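Local coordinates for o-succinylbenzoate synthase (Synechococcus elongatus, PDB 2OZT), which catalyses the dehydration of 2-succinyl-6-hydroxy-2,4-cyclohexadiene-1-carboxylate to 2-succinylbenzoate, a step toward phylloquinone, with the help of a divalent metal cation, at residues I192-Q197 / F241-T246. Sequence-based numbering, arbitrary orientation.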
ATOM      1  N   ILE A 192     -14.199 -15.687  -1.602  1.00 24.17           N
ATOM      2  CA  ILE A 192     -12.694 -15.537  -1.776  1.00 24.21           C
ATOM      3  C   ILE A 192     -12.248 -14.650  -2.960  1.00 23.72           C
ATOM      4  O   ILE A 192     -12.382 -15.017  -4.120  1.00 25.55           O
ATOM      5  CB  ILE A 192     -11.960 -16.908  -1.834  1.00 24.99           C
ATOM      6  CG1 ILE A 192     -12.245 -17.737  -0.566  1.00 26.93           C
ATOM      7  CG2 ILE A 192     -10.481 -16.726  -1.968  1.00 26.60           C
ATOM      8  CD1 ILE A 192     -11.481 -17.300   0.687  1.00 23.25           C
ATOM      9  N   GLU A 193     -11.667 -13.501  -2.663  1.00 19.53           N
ATOM     10  CA  GLU A 193     -11.324 -12.578  -3.724  1.00 17.93           C
ATOM     11  C   GLU A 193      -9.976 -12.904  -4.361  1.00 16.23           C
ATOM     12  O   GLU A 193      -9.828 -12.921  -5.588  1.00 18.08           O
ATOM     13  CB  GLU A 193     -11.311 -11.170  -3.150  1.00 18.96           C
ATOM     14  CG  GLU A 193     -11.192 -10.081  -4.205  1.00 20.07           C
ATOM     15  CD  GLU A 193     -11.237  -8.682  -3.624  1.00 22.97           C
ATOM     16  OE1 GLU A 193     -11.154  -8.519  -2.394  1.00 22.56           O
ATOM     17  OE2 GLU A 193     -11.390  -7.737  -4.426  1.00 29.09           O
ATOM     18  N   TYR A 194      -8.977 -13.130  -3.525  1.00 13.87           N
ATOM     19  CA  TYR A 194      -7.672 -13.575  -3.986  1.00 13.64           C
ATOM     20  C   TYR A 194      -6.841 -14.071  -2.839  1.00 12.01           C
ATOM     21  O   TYR A 194      -7.181 -13.840  -1.652  1.00 12.04           O
ATOM     22  CB  TYR A 194      -6.911 -12.451  -4.724  1.00 13.21           C
ATOM     23  CG  TYR A 194      -6.760 -11.075  -4.050  1.00 13.25           C
ATOM     24  CD1 TYR A 194      -7.439  -9.977  -4.580  1.00 15.16           C
ATOM     25  CD2 TYR A 194      -5.936 -10.869  -2.947  1.00 13.92           C
ATOM     26  CE1 TYR A 194      -7.270  -8.673  -4.048  1.00 13.76           C
ATOM     27  CE2 TYR A 194      -5.774  -9.553  -2.392  1.00 14.14           C
ATOM     28  CZ  TYR A 194      -6.450  -8.503  -2.955  1.00 15.32           C
ATOM     29  OH  TYR A 194      -6.244  -7.264  -2.394  1.00 15.72           O
ATOM     30  N   VAL A 195      -5.770 -14.799  -3.195  1.00 12.58           N
ATOM     31  CA  VAL A 195      -4.688 -15.126  -2.283  1.00 12.36           C
ATOM     32  C   VAL A 195      -3.549 -14.135  -2.576  1.00 13.05           C
ATOM     33  O   VAL A 195      -3.101 -14.017  -3.710  1.00 14.36           O
ATOM     34  CB  VAL A 195      -4.212 -16.610  -2.434  1.00 13.72           C
ATOM     35  CG1 VAL A 195      -3.026 -16.846  -1.536  1.00 15.67           C
ATOM     36  CG2 VAL A 195      -5.346 -17.606  -2.138  1.00 16.56           C
ATOM     37  N   GLU A 196      -3.106 -13.459  -1.538  1.00 13.59           N
ATOM     38  CA  GLU A 196      -2.082 -12.429  -1.677  1.00 12.89           C
ATOM     39  C   GLU A 196      -0.696 -12.976  -1.370  1.00 13.37           C
ATOM     40  O   GLU A 196      -0.504 -13.603  -0.313  1.00 13.60           O
ATOM     41  CB  GLU A 196      -2.393 -11.258  -0.745  1.00 13.07           C
ATOM     42  CG  GLU A 196      -1.504 -10.044  -0.931  1.00 15.92           C
ATOM     43  CD  GLU A 196      -2.022  -8.883  -0.108  1.00 20.00           C
ATOM     44  OE1 GLU A 196      -3.084  -9.032   0.506  1.00 21.76           O
ATOM     45  OE2 GLU A 196      -1.388  -7.810  -0.114  1.00 20.05           O
ATOM     46  N   GLN A 197       0.224 -12.848  -2.338  1.00 12.40           N
ATOM     47  CA  GLN A 197       1.638 -13.228  -2.147  1.00 13.00           C
ATOM     48  C   GLN A 197       1.818 -14.653  -1.568  1.00 13.46           C
ATOM     49  O   GLN A 197       2.359 -14.815  -0.483  1.00 13.75           O
ATOM     50  CB  GLN A 197       2.406 -12.149  -1.356  1.00 14.07           C
ATOM     51  CG  GLN A 197       3.920 -12.220  -1.591  1.00 14.01           C
ATOM     52  CD  GLN A 197       4.340 -11.640  -2.911  1.00 14.04           C
ATOM     53  OE1 GLN A 197       3.863 -10.558  -3.316  1.00 14.77           O
ATOM     54  NE2 GLN A 197       5.232 -12.326  -3.627  1.00 13.62           N
ATOM     55  N   PHE A 241      -3.919  -9.785  -9.539  1.00 12.50           N
ATOM     56  CA  PHE A 241      -4.014  -8.442  -8.979  1.00 12.89           C
ATOM     57  C   PHE A 241      -2.663  -7.880  -8.558  1.00 13.31           C
ATOM     58  O   PHE A 241      -1.686  -8.586  -8.345  1.00 12.91           O
ATOM     59  CB  PHE A 241      -4.926  -8.442  -7.751  1.00 12.39           C
ATOM     60  CG  PHE A 241      -6.363  -8.705  -8.081  1.00 14.25           C
ATOM     61  CD1 PHE A 241      -7.280  -7.680  -8.215  1.00 17.33           C
ATOM     62  CD2 PHE A 241      -6.797 -10.022  -8.254  1.00 13.27           C
ATOM     63  CE1 PHE A 241      -8.603  -7.964  -8.546  1.00 19.53           C
ATOM     64  CE2 PHE A 241      -8.121 -10.311  -8.534  1.00 18.03           C
ATOM     65  CZ  PHE A 241      -9.033  -9.277  -8.703  1.00 19.51           C
ATOM     66  N   PHE A 242      -2.615  -6.547  -8.478  1.00 12.47           N
ATOM     67  CA  PHE A 242      -1.401  -5.864  -8.032  1.00 12.82           C
ATOM     68  C   PHE A 242      -1.808  -4.983  -6.855  1.00 13.16           C
ATOM     69  O   PHE A 242      -2.767  -4.211  -6.983  1.00 13.69           O
ATOM     70  CB  PHE A 242      -0.957  -4.878  -9.118  1.00 13.39           C
ATOM     71  CG  PHE A 242      -0.489  -5.499 -10.428  1.00 13.87           C
ATOM     72  CD1 PHE A 242       0.857  -5.644 -10.692  1.00 16.81           C
ATOM     73  CD2 PHE A 242      -1.407  -5.830 -11.431  1.00 13.25           C
ATOM     74  CE1 PHE A 242       1.287  -6.163 -11.936  1.00 18.05           C
ATOM     75  CE2 PHE A 242      -0.962  -6.339 -12.662  1.00 16.21           C
ATOM     76  CZ  PHE A 242       0.372  -6.494 -12.890  1.00 17.66           C
ATOM     77  N   VAL A 243      -1.137  -5.133  -5.723  1.00 12.23           N
ATOM     78  CA  VAL A 243      -1.426  -4.267  -4.565  1.00 12.53           C
ATOM     79  C   VAL A 243      -0.419  -3.103  -4.637  1.00 12.74           C
ATOM     80  O   VAL A 243       0.790  -3.310  -4.506  1.00 13.68           O
ATOM     81  CB  VAL A 243      -1.283  -5.047  -3.249  1.00 13.07           C
ATOM     82  CG1 VAL A 243      -1.581  -4.145  -2.048  1.00 14.83           C
ATOM     83  CG2 VAL A 243      -2.225  -6.279  -3.258  1.00 14.87           C
ATOM     84  N   ILE A 244      -0.915  -1.900  -4.918  1.00 12.76           N
ATOM     85  CA  ILE A 244      -0.052  -0.743  -5.156  1.00 12.07           C
ATOM     86  C   ILE A 244       0.077   0.087  -3.895  1.00 11.73           C
ATOM     87  O   ILE A 244      -0.951   0.541  -3.336  1.00 12.01           O
ATOM     88  CB  ILE A 244      -0.714   0.153  -6.225  1.00 11.84           C
ATOM     89  CG1 ILE A 244      -0.929  -0.588  -7.555  1.00 14.60           C
ATOM     90  CG2 ILE A 244       0.119   1.447  -6.460  1.00 12.39           C
ATOM     91  CD1 ILE A 244       0.361  -1.163  -8.186  1.00 13.80           C
ATOM     92  N   LYS A 245       1.319   0.268  -3.441  1.00 11.68           N
ATOM     93  CA  LYS A 245       1.587   1.189  -2.325  1.00 11.73           C
ATOM     94  C   LYS A 245       2.062   2.496  -2.915  1.00 12.02           C
ATOM     95  O   LYS A 245       3.233   2.675  -3.229  1.00 12.40           O
ATOM     96  CB  LYS A 245       2.679   0.656  -1.386  1.00 12.27           C
ATOM     97  CG  LYS A 245       2.220  -0.524  -0.495  1.00 11.65           C
ATOM     98  CD  LYS A 245       1.943  -1.878  -1.227  1.00 13.03           C
ATOM     99  CE  LYS A 245       3.158  -2.438  -1.964  1.00 13.96           C
ATOM    100  NZ  LYS A 245       2.726  -3.775  -2.635  1.00 13.67           N
ATOM    101  N   THR A 246       1.097   3.392  -3.115  1.00 11.09           N
ATOM    102  CA  THR A 246       1.377   4.610  -3.873  1.00 11.78           C
ATOM    103  C   THR A 246       2.544   5.414  -3.273  1.00 12.71           C
ATOM    104  O   THR A 246       3.337   5.998  -4.028  1.00 12.00           O
ATOM    105  CB  THR A 246       0.117   5.412  -3.977  1.00 12.37           C
ATOM    106  OG1 THR A 246      -0.892   4.644  -4.638  1.00 15.63           O
ATOM    107  CG2 THR A 246       0.289   6.708  -4.790  1.00 13.63           C
TER
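Tyr194 lays the CD1 side of its ring over one face of the Phe241 ring, CD1 coming within 3.7 Å of Phe241 CD2, off centre toward the rim. The rings meet obliquely, their planes inclined at 39° and their centroids 5.1 Å apart. Tyr194 reaches this place by setting CG between its backbone N and carbonyl carbon (chi1 51°). Arg267 adds a cation-pi contact to Phe241, and His294 meets its ring edge-to-face. With an alanine in place of Phe241, Tyr194 CD1 would probably lose the aromatic surface it covers, and Arg267 its cation-pi partner.

Further along the strands, the side chains of Glu196 and Val243 cross at about a right angle, and carboxylate OE2 of Glu196 lies 3.6 Å from Val243 CG2, a van der Waals contact. The glutamate stands with CG anti to its backbone N and an extended chain beyond, while its OE1 lies in the plane of the Tyr194 ring, at the edge. Strands 192-196 and 241-244 are not neighbours in the barrel sheet; strand 218-220 runs between them, and their axes, 9.3 Å apart at closest, diverge by 69°. Side chains therefore bridge the barrel interior, without a hydrogen bond between the two segments.

Glu196 is a magnesium ligand, as are Asp167 and Asp221; a sodium ion lies beside it in this crystal. Lys245, the predicted proton acceptor, donates from NZ to Val243 O (2.7 Å), from above the carbonyl plane, and forms a salt bridge with Asp221. Apolar packing thus borders the metal carboxylates of this enolase-superfamily barrel, and Asp221 links the metal site to the probable general base.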